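TqaL (Neurospora crassa, PDB 7EEH) is an iron-binding member of the 2OG-Fe dioxygenase family, of the cupin clan, whose core is a double-stranded beta-helix. Local coordinates at residues N206-F211 / H253-V258; E181-D186 / T219-T224; R52-A57 / L126-Q131; D40-L45 / H239-L244. The protein carries 1 engineered substitution. One frame throughout, in Å; residues are numbered along the deposited sequence. Where two conformers were deposited one is given.

Contact 1. Residues N206-F211 / H253-V258; sequences NSAVTF and HSLSPV. With FE (Fe (III) ion), chain H.
The ring of Phe-211 meets Ser-256 at its edge, the serine CB lying near the ring plane, 4.5 Å from CE2. One face of the same ring carries CG1 of Val-209, offset toward the rim at 3.5 Å above the plane. The imidazole of His-253 is turned edge-to-face against His-184, and its NE2 binds the iron (III) ion at 2.1 Å. On the other segment, the carbonyl O of Phe-211 faces CB of this histidine. The two strands pair antiparallel: Phe-211 and Ser-254 form a hydrogen-bonded pair, Thr-210 and Leu-255 a non-hydrogen-bonded one. In the latter, CD1 of Leu-255 reaches across to OG1 of Thr-210, 3.6 Å away. The pairing belongs to the smaller sheet, with strand 209-213 between 252-255 and 231-236, consistent with the double-stranded beta-helix of this family. Beyond the regular strands, Ser-256 takes over with its side chain. A chi1 of 78° sets OG between the backbone N and the carbonyl carbon, where it receives a nearly straight bond (174°) from Val-209 N at 3.0 Å. The hydroxyl gives its own proton to Asn-206 O at 2.9 Å, coming from above that carbonyl's plane. Ala-208, with positive phi, turns the chain here, and its N donates to Pro-257 O at 3.1 Å. A water donates to both Asn-206 O and Pro-257 O.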
loop_
_atom_site.group_PDB
_atom_site.type_symbol
_atom_site.label_atom_id
_atom_site.label_comp_id
_atom_site.label_asym_id
_atom_site.label_seq_id
_atom_site.Cartn_x
_atom_site.Cartn_y
_atom_site.Cartn_z
ATOM N N ASN B 206 -7.818 35.557 -4.687
ATOM C CA ASN B 206 -8.239 34.949 -3.431
ATOM C C ASN B 206 -9.765 34.941 -3.401
ATOM O O ASN B 206 -10.431 35.677 -2.670
ATOM C CB ASN B 206 -7.603 35.650 -2.243
ATOM C CG ASN B 206 -6.403 34.881 -1.714
ATOM O OD1 ASN B 206 -5.723 34.197 -2.480
ATOM N ND2 ASN B 206 -6.147 34.972 -0.412
ATOM N N SER B 207 -10.306 34.094 -4.278
ATOM C CA SER B 207 -11.738 33.848 -4.371
ATOM C C SER B 207 -12.126 32.611 -3.553
ATOM O O SER B 207 -11.529 31.539 -3.701
ATOM C CB SER B 207 -12.125 33.702 -5.847
ATOM O OG SER B 207 -13.197 32.809 -6.061
ATOM N N ALA B 208 -13.105 32.789 -2.671
ATOM C CA ALA B 208 -13.611 31.721 -1.802
ATOM C C ALA B 208 -12.480 31.011 -1.052
ATOM O O ALA B 208 -12.370 29.785 -1.056
ATOM C CB ALA B 208 -14.451 30.729 -2.601
ATOM N N VAL B 209 -11.633 31.803 -0.394
ATOM C CA VAL B 209 -10.511 31.294 0.390
ATOM C C VAL B 209 -10.948 31.194 1.844
ATOM O O VAL B 209 -11.542 32.135 2.380
ATOM C CB VAL B 209 -9.273 32.198 0.249
ATOM C CG1 VAL B 209 -8.239 31.873 1.318
ATOM C CG2 VAL B 209 -8.660 32.043 -1.140
ATOM N N THR B 210 -10.659 30.059 2.485
ATOM C CA THR B 210 -10.948 29.876 3.906
ATOM C C THR B 210 -9.668 30.139 4.687
ATOM O O THR B 210 -8.649 29.475 4.452
ATOM C CB THR B 210 -11.477 28.470 4.200
ATOM O OG1 THR B 210 -12.576 28.169 3.328
ATOM C CG2 THR B 210 -11.926 28.331 5.668
ATOM N N PHE B 211 -9.709 31.135 5.571
ATOM C CA PHE B 211 -8.640 31.399 6.527
ATOM C C PHE B 211 -9.009 30.785 7.867
ATOM O O PHE B 211 -10.169 30.821 8.274
ATOM C CB PHE B 211 -8.409 32.904 6.703
ATOM C CG PHE B 211 -8.072 33.609 5.430
ATOM C CD1 PHE B 211 -6.768 33.645 4.976
ATOM C CD2 PHE B 211 -9.063 34.212 4.671
ATOM C CE1 PHE B 211 -6.443 34.281 3.789
ATOM C CE2 PHE B 211 -8.750 34.854 3.475
ATOM C CZ PHE B 211 -7.434 34.886 3.038
ATOM N N HIS B 253 -12.588 30.967 11.980
ATOM C CA HIS B 253 -12.374 30.930 10.544
ATOM C C HIS B 253 -13.161 32.044 9.868
ATOM O O HIS B 253 -14.018 32.688 10.469
ATOM C CB HIS B 253 -12.732 29.557 9.956
ATOM C CG HIS B 253 -14.146 29.141 10.196
ATOM N ND1 HIS B 253 -14.569 28.567 11.380
ATOM C CD2 HIS B 253 -15.239 29.203 9.395
ATOM C CE1 HIS B 253 -15.858 28.294 11.295
ATOM N NE2 HIS B 253 -16.290 28.676 10.105
ATOM N N SER B 254 -12.829 32.275 8.604
ATOM C CA SER B 254 -13.483 33.284 7.790
ATOM C C SER B 254 -13.328 32.881 6.331
ATOM O O SER B 254 -12.388 32.168 5.970
ATOM C CB SER B 254 -12.907 34.682 8.054
ATOM O OG SER B 254 -11.569 34.787 7.605
ATOM N N LEU B 255 -14.269 33.323 5.500
ATOM C CA LEU B 255 -14.309 32.956 4.093
ATOM C C LEU B 255 -14.363 34.220 3.249
ATOM O O LEU B 255 -15.098 35.158 3.568
ATOM C CB LEU B 255 -15.524 32.044 3.798
ATOM C CG LEU B 255 -15.801 31.535 2.370
ATOM C CD1 LEU B 255 -14.662 30.670 1.806
ATOM C CD2 LEU B 255 -17.136 30.777 2.295
ATOM N N SER B 256 -13.566 34.258 2.195
ATOM C CA SER B 256 -13.584 35.421 1.324
ATOM C C SER B 256 -14.624 35.234 0.229
ATOM O O SER B 256 -14.988 34.102 -0.100
ATOM C CB SER B 256 -12.201 35.643 0.716
ATOM O OG SER B 256 -11.964 34.750 -0.353
ATOM N N PRO B 257 -15.136 36.324 -0.352
ATOM C CA PRO B 257 -16.198 36.192 -1.362
ATOM C C PRO B 257 -15.736 35.441 -2.600
ATOM O O PRO B 257 -14.566 35.490 -2.987
ATOM C CB PRO B 257 -16.543 37.647 -1.709
ATOM C CG PRO B 257 -16.028 38.451 -0.565
ATOM C CD PRO B 257 -14.822 37.734 -0.065
ATOM N N VAL B 258 -16.683 34.755 -3.241
ATOM C CA VAL B 258 -16.430 34.229 -4.576
ATOM C C VAL B 258 -16.201 35.390 -5.529
ATOM O O VAL B 258 -16.960 36.367 -5.539
ATOM C CB VAL B 258 -17.602 33.358 -5.047
ATOM C CG1 VAL B 258 -17.338 32.844 -6.453
ATOM C CG2 VAL B 258 -17.821 32.210 -4.095
HETATM FE FE FE H . -18.299 29.025 9.446
HETATM O O HOH W 1 -12.598 37.238 -2.229
HETATM O O HOH W 2 -20.458 29.648 9.072
#

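Contact 2. Residues E181-D186 / T219-T224; sequences EGVHTD and TGAKYT. With FE (Fe (III) ion), chain H.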
loop_
_atom_site.group_PDB
_atom_site.type_symbol
_atom_site.label_atom_id
_atom_site.label_comp_id
_atom_site.label_asym_id
_atom_site.label_seq_id
_atom_site.Cartn_x
_atom_site.Cartn_y
_atom_site.Cartn_z
ATOM N N GLU B 181 -20.253 37.540 6.557
ATOM C CA GLU B 181 -19.832 37.166 7.901
ATOM C C GLU B 181 -18.320 37.282 8.067
ATOM O O GLU B 181 -17.547 36.928 7.171
ATOM C CB GLU B 181 -20.280 35.737 8.211
ATOM C CG GLU B 181 -20.485 35.480 9.695
ATOM C CD GLU B 181 -20.760 34.020 10.021
ATOM O OE1 GLU B 181 -20.773 33.168 9.096
ATOM O OE2 GLU B 181 -20.985 33.736 11.216
ATOM N N GLY B 182 -17.901 37.773 9.230
ATOM C CA GLY B 182 -16.497 37.927 9.553
ATOM C C GLY B 182 -15.927 36.708 10.253
ATOM O O GLY B 182 -16.458 35.599 10.167
ATOM N N VAL B 183 -14.811 36.931 10.951
ATOM C CA VAL B 183 -14.191 35.893 11.771
ATOM C C VAL B 183 -15.203 35.325 12.753
ATOM O O VAL B 183 -15.847 36.074 13.492
ATOM C CB VAL B 183 -12.971 36.484 12.501
ATOM C CG1 VAL B 183 -12.269 35.422 13.322
ATOM C CG2 VAL B 183 -12.024 37.105 11.480
ATOM N N HIS B 184 -15.317 33.995 12.797
ATOM C CA HIS B 184 -16.329 33.359 13.638
ATOM C C HIS B 184 -15.950 31.908 13.939
ATOM O O HIS B 184 -15.035 31.342 13.332
ATOM C CB HIS B 184 -17.701 33.414 12.957
ATOM C CG HIS B 184 -17.780 32.590 11.712
ATOM N ND1 HIS B 184 -17.270 33.020 10.506
ATOM C CD2 HIS B 184 -18.286 31.355 11.488
ATOM C CE1 HIS B 184 -17.470 32.092 9.590
ATOM N NE2 HIS B 184 -18.090 31.071 10.157
ATOM N N THR B 185 -16.657 31.325 14.912
ATOM C CA THR B 185 -16.857 29.885 15.015
ATOM C C THR B 185 -18.310 29.563 14.677
ATOM O O THR B 185 -19.198 30.407 14.807
ATOM C CB THR B 185 -16.532 29.342 16.413
ATOM O OG1 THR B 185 -17.582 29.695 17.319
ATOM C CG2 THR B 185 -15.205 29.916 16.919
ATOM N N ASP B 186 -18.542 28.326 14.252
ATOM C CA ASP B 186 -19.872 27.861 13.882
ATOM C C ASP B 186 -20.691 27.382 15.073
ATOM O O ASP B 186 -21.845 26.982 14.887
ATOM C CB ASP B 186 -19.771 26.711 12.876
ATOM C CG ASP B 186 -19.022 27.088 11.613
ATOM O OD1 ASP B 186 -19.037 28.270 11.213
ATOM O OD2 ASP B 186 -18.425 26.169 11.011
ATOM N N THR B 219 -13.312 38.135 16.822
ATOM C CA THR B 219 -14.595 37.714 16.266
ATOM C C THR B 219 -15.273 38.884 15.564
ATOM O O THR B 219 -15.404 39.970 16.130
ATOM C CB THR B 219 -15.509 37.179 17.372
ATOM O OG1 THR B 219 -14.866 36.098 18.056
ATOM C CG2 THR B 219 -16.825 36.689 16.791
ATOM N N GLY B 220 -15.688 38.671 14.322
ATOM C CA GLY B 220 -16.351 39.704 13.554
ATOM C C GLY B 220 -15.456 40.512 12.635
ATOM O O GLY B 220 -15.974 41.217 11.759
ATOM N N ALA B 221 -14.135 40.442 12.804
ATOM C CA ALA B 221 -13.231 41.141 11.903
ATOM C C ALA B 221 -13.500 40.750 10.457
ATOM O O ALA B 221 -13.792 39.591 10.154
ATOM C CB ALA B 221 -11.779 40.829 12.259
ATOM N N LYS B 222 -13.406 41.735 9.567
ATOM C CA LYS B 222 -13.523 41.482 8.137
ATOM C C LYS B 222 -12.262 40.790 7.632
ATOM O O LYS B 222 -11.161 41.019 8.134
ATOM C CB LYS B 222 -13.745 42.791 7.377
ATOM C CG LYS B 222 -15.173 43.020 6.895
ATOM C CD LYS B 222 -16.119 43.334 8.062
ATOM C CE LYS B 222 -15.869 44.719 8.676
ATOM N NZ LYS B 222 -17.099 45.296 9.301
ATOM N N TYR B 223 -12.432 39.933 6.621
ATOM C CA TYR B 223 -11.313 39.098 6.189
ATOM C C TYR B 223 -10.142 39.921 5.664
ATOM O O TYR B 223 -8.999 39.452 5.710
ATOM C CB TYR B 223 -11.769 38.088 5.134
ATOM C CG TYR B 223 -11.502 38.511 3.709
ATOM C CD1 TYR B 223 -12.429 39.269 3.010
ATOM C CD2 TYR B 223 -10.324 38.151 3.062
ATOM C CE1 TYR B 223 -12.193 39.657 1.703
ATOM C CE2 TYR B 223 -10.078 38.539 1.763
ATOM C CZ TYR B 223 -11.015 39.290 1.089
ATOM O OH TYR B 223 -10.776 39.670 -0.209
ATOM N N THR B 224 -10.391 41.136 5.174
ATOM C CA THR B 224 -9.284 42.004 4.792
ATOM C C THR B 224 -8.495 42.494 6.000
ATOM O O THR B 224 -7.310 42.816 5.861
ATOM C CB THR B 224 -9.802 43.202 3.992
ATOM O OG1 THR B 224 -11.050 43.644 4.540
ATOM C CG2 THR B 224 -10.009 42.818 2.539
HETATM FE FE FE H . -18.299 29.025 9.446
HETATM O O HOH W 2 -20.458 29.648 9.072
#
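Val-183 carries this contact, gripping the opposite loop through both polar atoms of its backbone. Its N donates to Ala-221 O at 3.0 Å, in the carbonyl plane, and its O takes the N-H of Gly-220 on a lone pair at 2.7 Å. The valine CG2 comes to 3.8 Å from CB of Ala-221; separately, CG2 of Thr-219 rests against the valine carbonyl O. Gly-182, lacking a side chain, lets its CA approach Ala-221 O to 3.2 Å, so the two chains lie close together here. One step outward, the carbonyl of Gly-182 turns from this contact toward the metal. It accepts from ND1 of His-184 at 2.7 Å, nearly in line with the C=O and in the plane of the imidazole, which fixes the rotation of the ring. Chi1 of 67° folds that ring back over its own chain, with OE1 of Glu-181 above the centre of one face. NE2, on the far side of the ring, then binds the iron (III) ion at 2.2 Å, and OD1 of Asp-186 binds it at 2.1 Å. Thr-191 holds the second carboxylate oxygen, and a backbone hydrogen bond joins His-184 to His-253. With His-253 as third protein ligand, the HxD...H sequence forms the facial triad of two histidines and one carboxylate found in non-haem iron proteins of this family.

Contact 3. Residues R52-A57 / L126-Q131; sequences RADLDA and LNTAFQ
Asp-54 reaches from the helix 52-58 to the first turn of the helix 128-141, and there the two segments pack most closely. A single carboxylate oxygen, OD2, accepts two bonds from Thr-128. The hydroxyl OG1 donates to its anti lone pair at 2.8 Å, whereas the backbone N-H arrives at 2.9 Å from above the carboxylate plane. A carboxylate held at a helix N-terminus in this way is consistent with favourable electrostatics between its charge and the helix end. Asn-127 meets the backbone of the same residue, its side chain sliding past that of Asp-54 in the opposite direction. With CG extended away from its backbone N (chi1 179°), ND2 donates to Asp-54 O at 2.9 Å, nearly straight and in the plane of the amide. Asn-127 is also the N-cap of its own helix: OD1 accepts from Phe-130 N at 3.0 Å and, weakly, from Ala-129 N. One flat group thus ties the two helices together and holds a helix start in place. The apolar side is buried, with CD2 of Leu-55 resting 3.7 Å from CB of Ala-129. Toward solvent the contact thins: CB of Ala-57 lies 4.0 Å from ND2 of Asn-127, and the carbonyl O of exposed Leu-126 comes no nearer than 4.4 Å to OD2 of Asp-54, with no bond between these two acceptors. Inward, Leu-55 leans on Leu-46 of the helix 38-48 and on Leu-241, Ala-129 touches Leu-58, and Phe-130 lies on Leu-272 and Phe-274 of strand 267-277.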
loop_
_atom_site.group_PDB
_atom_site.type_symbol
_atom_site.label_atom_id
_atom_site.label_comp_id
_atom_site.label_asym_id
_atom_site.label_seq_id
_atom_site.Cartn_x
_atom_site.Cartn_y
_atom_site.Cartn_z
ATOM N N ARG B 52 -18.680 4.947 -8.804
ATOM C CA ARG B 52 -18.267 6.009 -9.714
ATOM C C ARG B 52 -19.463 6.715 -10.334
ATOM O O ARG B 52 -19.377 7.901 -10.663
ATOM C CB ARG B 52 -17.360 5.458 -10.802
ATOM C CG ARG B 52 -16.207 4.673 -10.245
ATOM C CD ARG B 52 -14.909 5.056 -10.912
ATOM N NE ARG B 52 -13.933 3.985 -10.758
ATOM C CZ ARG B 52 -12.651 4.180 -10.490
ATOM N NH1 ARG B 52 -12.194 5.418 -10.349
ATOM N NH2 ARG B 52 -11.834 3.141 -10.360
ATOM N N ALA B 53 -20.582 6.012 -10.495
ATOM C CA ALA B 53 -21.788 6.680 -10.965
ATOM C C ALA B 53 -22.269 7.708 -9.947
ATOM O O ALA B 53 -22.658 8.822 -10.319
ATOM C CB ALA B 53 -22.874 5.645 -11.256
ATOM N N ASP B 54 -22.225 7.365 -8.657
ATOM C CA ASP B 54 -22.665 8.307 -7.635
ATOM C C ASP B 54 -21.691 9.466 -7.466
ATOM O O ASP B 54 -22.118 10.585 -7.164
ATOM C CB ASP B 54 -22.874 7.581 -6.315
ATOM C CG ASP B 54 -24.226 6.895 -6.256
ATOM O OD1 ASP B 54 -25.079 7.215 -7.110
ATOM O OD2 ASP B 54 -24.433 6.045 -5.379
ATOM N N LEU B 55 -20.384 9.221 -7.628
ATOM C CA LEU B 55 -19.443 10.335 -7.634
ATOM C C LEU B 55 -19.757 11.303 -8.771
ATOM O O LEU B 55 -19.699 12.524 -8.589
ATOM C CB LEU B 55 -18.005 9.819 -7.736
ATOM C CG LEU B 55 -17.451 9.119 -6.488
ATOM C CD1 LEU B 55 -16.352 8.168 -6.890
ATOM C CD2 LEU B 55 -16.952 10.128 -5.479
ATOM N N ASP B 56 -20.092 10.776 -9.953
ATOM C CA ASP B 56 -20.544 11.635 -11.046
ATOM C C ASP B 56 -21.810 12.388 -10.660
ATOM O O ASP B 56 -21.906 13.604 -10.844
ATOM C CB ASP B 56 -20.815 10.804 -12.303
ATOM C CG ASP B 56 -19.561 10.376 -13.001
ATOM O OD1 ASP B 56 -18.513 11.026 -12.806
ATOM O OD2 ASP B 56 -19.624 9.379 -13.749
ATOM N N ALA B 57 -22.804 11.669 -10.144
ATOM C CA ALA B 57 -24.086 12.290 -9.826
ATOM C C ALA B 57 -23.965 13.334 -8.727
ATOM O O ALA B 57 -24.808 14.237 -8.642
ATOM C CB ALA B 57 -25.100 11.223 -9.414
ATOM N N LEU B 126 -29.162 9.243 -0.441
ATOM C CA LEU B 126 -28.924 7.861 -0.847
ATOM C C LEU B 126 -27.763 7.727 -1.834
ATOM O O LEU B 126 -27.467 6.618 -2.287
ATOM C CB LEU B 126 -30.200 7.247 -1.439
ATOM C CG LEU B 126 -31.427 7.205 -0.512
ATOM C CD1 LEU B 126 -32.565 6.352 -1.113
ATOM C CD2 LEU B 126 -31.071 6.717 0.888
ATOM N N ASN B 127 -27.122 8.827 -2.194
ATOM C CA ASN B 127 -25.919 8.785 -3.009
ATOM C C ASN B 127 -24.794 8.152 -2.190
ATOM O O ASN B 127 -24.489 8.614 -1.086
ATOM C CB ASN B 127 -25.584 10.210 -3.456
ATOM C CG ASN B 127 -24.332 10.298 -4.284
ATOM O OD1 ASN B 127 -23.242 9.945 -3.829
ATOM N ND2 ASN B 127 -24.474 10.795 -5.508
ATOM N N THR B 128 -24.206 7.066 -2.701
ATOM C CA THR B 128 -23.204 6.334 -1.918
ATOM C C THR B 128 -21.914 7.122 -1.704
ATOM O O THR B 128 -21.155 6.795 -0.780
ATOM C CB THR B 128 -22.858 4.998 -2.583
ATOM O OG1 THR B 128 -22.274 5.248 -3.873
ATOM C CG2 THR B 128 -24.104 4.145 -2.735
ATOM N N ALA B 129 -21.622 8.108 -2.551
ATOM C CA ALA B 129 -20.474 8.975 -2.304
ATOM C C ALA B 129 -20.767 9.948 -1.174
ATOM O O ALA B 129 -19.928 10.145 -0.286
ATOM C CB ALA B 129 -20.072 9.736 -3.574
ATOM N N PHE B 130 -21.956 10.553 -1.175
ATOM C CA PHE B 130 -22.356 11.351 -0.017
ATOM C C PHE B 130 -22.312 10.525 1.262
ATOM O O PHE B 130 -21.826 11.000 2.299
ATOM C CB PHE B 130 -23.760 11.931 -0.205
ATOM C CG PHE B 130 -24.334 12.535 1.061
ATOM C CD1 PHE B 130 -23.985 13.819 1.451
ATOM C CD2 PHE B 130 -25.201 11.809 1.865
ATOM C CE1 PHE B 130 -24.497 14.372 2.617
ATOM C CE2 PHE B 130 -25.719 12.359 3.030
ATOM C CZ PHE B 130 -25.368 13.640 3.408
ATOM N N GLN B 131 -22.836 9.290 1.215
ATOM C CA GLN B 131 -22.801 8.435 2.399
ATOM C C GLN B 131 -21.363 8.155 2.822
ATOM O O GLN B 131 -21.050 8.159 4.012
ATOM C CB GLN B 131 -23.550 7.125 2.145
ATOM C CG GLN B 131 -25.049 7.325 1.847
ATOM C CD GLN B 131 -25.816 6.019 1.693
ATOM O OE1 GLN B 131 -25.231 4.968 1.444
ATOM N NE2 GLN B 131 -27.137 6.085 1.849
#

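Contact 4. Residues D40-L45 / H239-L244; sequences DMVPLL and HFLDTL
Leu-241 pushes its side chain against Met-41, Val-42 and Leu-45, so that one residue of a turn meets little more than one turn of helix. Its chi1 of -66° sends CG away from the carbonyl carbon and carries CD1 to 3.8 Å from CG2 of Val-42, the two side chains crossing at about a right angle. The same methyl meets CD1 of Leu-45 tip to tip at 3.9 Å. Behind it, CG of Leu-241 sits 3.4 Å above the centre of the Phe-240 ring. Leu-241 is the third residue of a type II beta turn, His-239 to Asp-242, with the positive phi that this place in the turn brings; the turn leads into strand 243-247 of the large antiparallel sheet, over which the helix 38-48 lies. Met-41, present as selenomethionine, bends at chi2 (-75°) and again at chi3. Its CG lies 3.4 Å from Leu-241 O, and its side chain crosses that of Thr-243 at about a right angle. Leu-241 O, against which this CG merely packs, accepts from OG1 of Thr-243 at 2.9 Å, the hydroxyl standing 49° out of the carbonyl plane. From the helix 128-141, Leu-133 and Phe-136 pack on Met-41.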
loop_
_atom_site.group_PDB
_atom_site.type_symbol
_atom_site.label_atom_id
_atom_site.label_comp_id
_atom_site.label_asym_id
_atom_site.label_seq_id
_atom_site.Cartn_x
_atom_site.Cartn_y
_atom_site.Cartn_z
ATOM N N ASP B 40 -7.117 12.931 -3.584
ATOM C CA ASP B 40 -6.882 11.997 -2.487
ATOM C C ASP B 40 -8.177 11.503 -1.846
ATOM O O ASP B 40 -8.210 10.387 -1.307
ATOM C CB ASP B 40 -5.992 12.661 -1.437
ATOM C CG ASP B 40 -4.627 12.990 -1.984
ATOM O OD1 ASP B 40 -4.161 12.208 -2.827
ATOM O OD2 ASP B 40 -4.041 14.028 -1.610
HETATM N N MSE B 41 -9.239 12.304 -1.869
HETATM C CA MSE B 41 -10.518 11.831 -1.354
HETATM C C MSE B 41 -11.126 10.725 -2.215
HETATM O O MSE B 41 -11.715 9.798 -1.674
HETATM C CB MSE B 41 -11.528 12.979 -1.211
HETATM C CG MSE B 41 -11.099 14.005 -0.189
HETATM SE SE MSE B 41 -11.349 13.335 1.620
HETATM C CE MSE B 41 -12.857 12.153 1.363
ATOM N N VAL B 42 -10.988 10.811 -3.551
ATOM C CA VAL B 42 -11.690 9.857 -4.419
ATOM C C VAL B 42 -11.375 8.406 -4.066
ATOM O O VAL B 42 -12.321 7.630 -3.847
ATOM C CB VAL B 42 -11.423 10.176 -5.899
ATOM C CG1 VAL B 42 -11.809 8.984 -6.754
ATOM C CG2 VAL B 42 -12.222 11.382 -6.327
ATOM N N PRO B 43 -10.108 7.976 -3.961
ATOM C CA PRO B 43 -9.871 6.566 -3.612
ATOM C C PRO B 43 -10.340 6.205 -2.210
ATOM O O PRO B 43 -10.744 5.057 -1.989
ATOM C CB PRO B 43 -8.353 6.408 -3.772
ATOM C CG PRO B 43 -7.815 7.760 -3.681
ATOM C CD PRO B 43 -8.842 8.686 -4.216
ATOM N N LEU B 44 -10.341 7.147 -1.265
ATOM C CA LEU B 44 -10.894 6.855 0.054
ATOM C C LEU B 44 -12.391 6.582 -0.026
ATOM O O LEU B 44 -12.889 5.617 0.568
ATOM C CB LEU B 44 -10.603 8.012 1.016
ATOM C CG LEU B 44 -9.110 8.314 1.215
ATOM C CD1 LEU B 44 -8.881 9.418 2.209
ATOM C CD2 LEU B 44 -8.398 7.058 1.662
ATOM N N LEU B 45 -13.133 7.434 -0.742
ATOM C CA LEU B 45 -14.577 7.234 -0.836
ATOM C C LEU B 45 -14.907 5.957 -1.598
ATOM O O LEU B 45 -15.824 5.222 -1.218
ATOM C CB LEU B 45 -15.243 8.442 -1.494
ATOM C CG LEU B 45 -15.139 9.780 -0.743
ATOM C CD1 LEU B 45 -16.113 10.816 -1.322
ATOM C CD2 LEU B 45 -15.390 9.593 0.733
ATOM N N HIS B 239 -11.161 21.880 -6.580
ATOM C CA HIS B 239 -11.380 20.683 -7.370
ATOM C C HIS B 239 -12.341 19.762 -6.640
ATOM O O HIS B 239 -12.353 19.698 -5.403
ATOM C CB HIS B 239 -10.053 19.951 -7.650
ATOM C CG HIS B 239 -9.016 20.808 -8.315
ATOM N ND1 HIS B 239 -7.832 21.158 -7.701
ATOM C CD2 HIS B 239 -8.992 21.392 -9.537
ATOM C CE1 HIS B 239 -7.119 21.913 -8.518
ATOM N NE2 HIS B 239 -7.802 22.073 -9.637
ATOM N N PHE B 240 -13.144 19.054 -7.433
ATOM C CA PHE B 240 -14.158 18.130 -6.953
ATOM C C PHE B 240 -13.671 17.329 -5.751
ATOM O O PHE B 240 -12.695 16.581 -5.843
ATOM C CB PHE B 240 -14.558 17.175 -8.091
ATOM C CG PHE B 240 -15.548 16.131 -7.681
ATOM C CD1 PHE B 240 -16.771 16.499 -7.143
ATOM C CD2 PHE B 240 -15.267 14.784 -7.844
ATOM C CE1 PHE B 240 -17.693 15.550 -6.752
ATOM C CE2 PHE B 240 -16.186 13.812 -7.470
ATOM C CZ PHE B 240 -17.410 14.197 -6.916
ATOM N N LEU B 241 -14.348 17.510 -4.620
ATOM C CA LEU B 241 -14.190 16.792 -3.352
ATOM C C LEU B 241 -13.019 17.297 -2.515
ATOM O O LEU B 241 -12.713 16.660 -1.506
ATOM C CB LEU B 241 -14.046 15.273 -3.532
ATOM C CG LEU B 241 -15.277 14.544 -4.092
ATOM C CD1 LEU B 241 -14.987 13.062 -4.290
ATOM C CD2 LEU B 241 -16.476 14.740 -3.169
ATOM N N ASP B 242 -12.352 18.390 -2.898
ATOM C CA ASP B 242 -11.554 19.144 -1.939
ATOM C C ASP B 242 -12.329 19.289 -0.629
ATOM O O ASP B 242 -13.487 19.722 -0.632
ATOM C CB ASP B 242 -11.218 20.528 -2.494
ATOM C CG ASP B 242 -10.034 20.519 -3.488
ATOM O OD1 ASP B 242 -9.397 19.459 -3.705
ATOM O OD2 ASP B 242 -9.738 21.599 -4.035
ATOM N N THR B 243 -11.689 18.928 0.485
ATOM C CA THR B 243 -12.364 18.826 1.779
ATOM C C THR B 243 -11.509 19.429 2.887
ATOM O O THR B 243 -10.347 19.046 3.065
ATOM C CB THR B 243 -12.692 17.362 2.127
ATOM O OG1 THR B 243 -13.687 16.854 1.225
ATOM C CG2 THR B 243 -13.242 17.260 3.533
ATOM N N LEU B 244 -12.097 20.365 3.625
ATOM C CA LEU B 244 -11.511 20.951 4.828
ATOM C C LEU B 244 -12.290 20.460 6.037
ATOM O O LEU B 244 -13.522 20.541 6.047
ATOM C CB LEU B 244 -11.567 22.481 4.768
ATOM C CG LEU B 244 -11.156 23.179 6.061
ATOM C CD1 LEU B 244 -9.652 23.020 6.292
ATOM C CD2 LEU B 244 -11.580 24.657 6.058
#

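Contacts 1 and 2 share the iron site, with centres about 11 Å apart, and their segments alternate along the chain; two metal ligands come from one loop, 181-186, and the third from strand 252-255. Contacts 3 and 4, about 12 Å apart centre to centre, form the helical side: the helices 38-48 and 52-58 follow one another, and Phe-240 of contact 4 packs on the backbone of Leu-55 of contact 3. Contact 3 is nested inside the loop closed by contact 4, as is contact 2. Contacts 2 and 3 lie about 33 Å apart between centres, on opposite sides of the chain's centre. Contact 4 also touches contact 1, where Leu-244 packs on Thr-210, so the large sheet meets the small one near the iron.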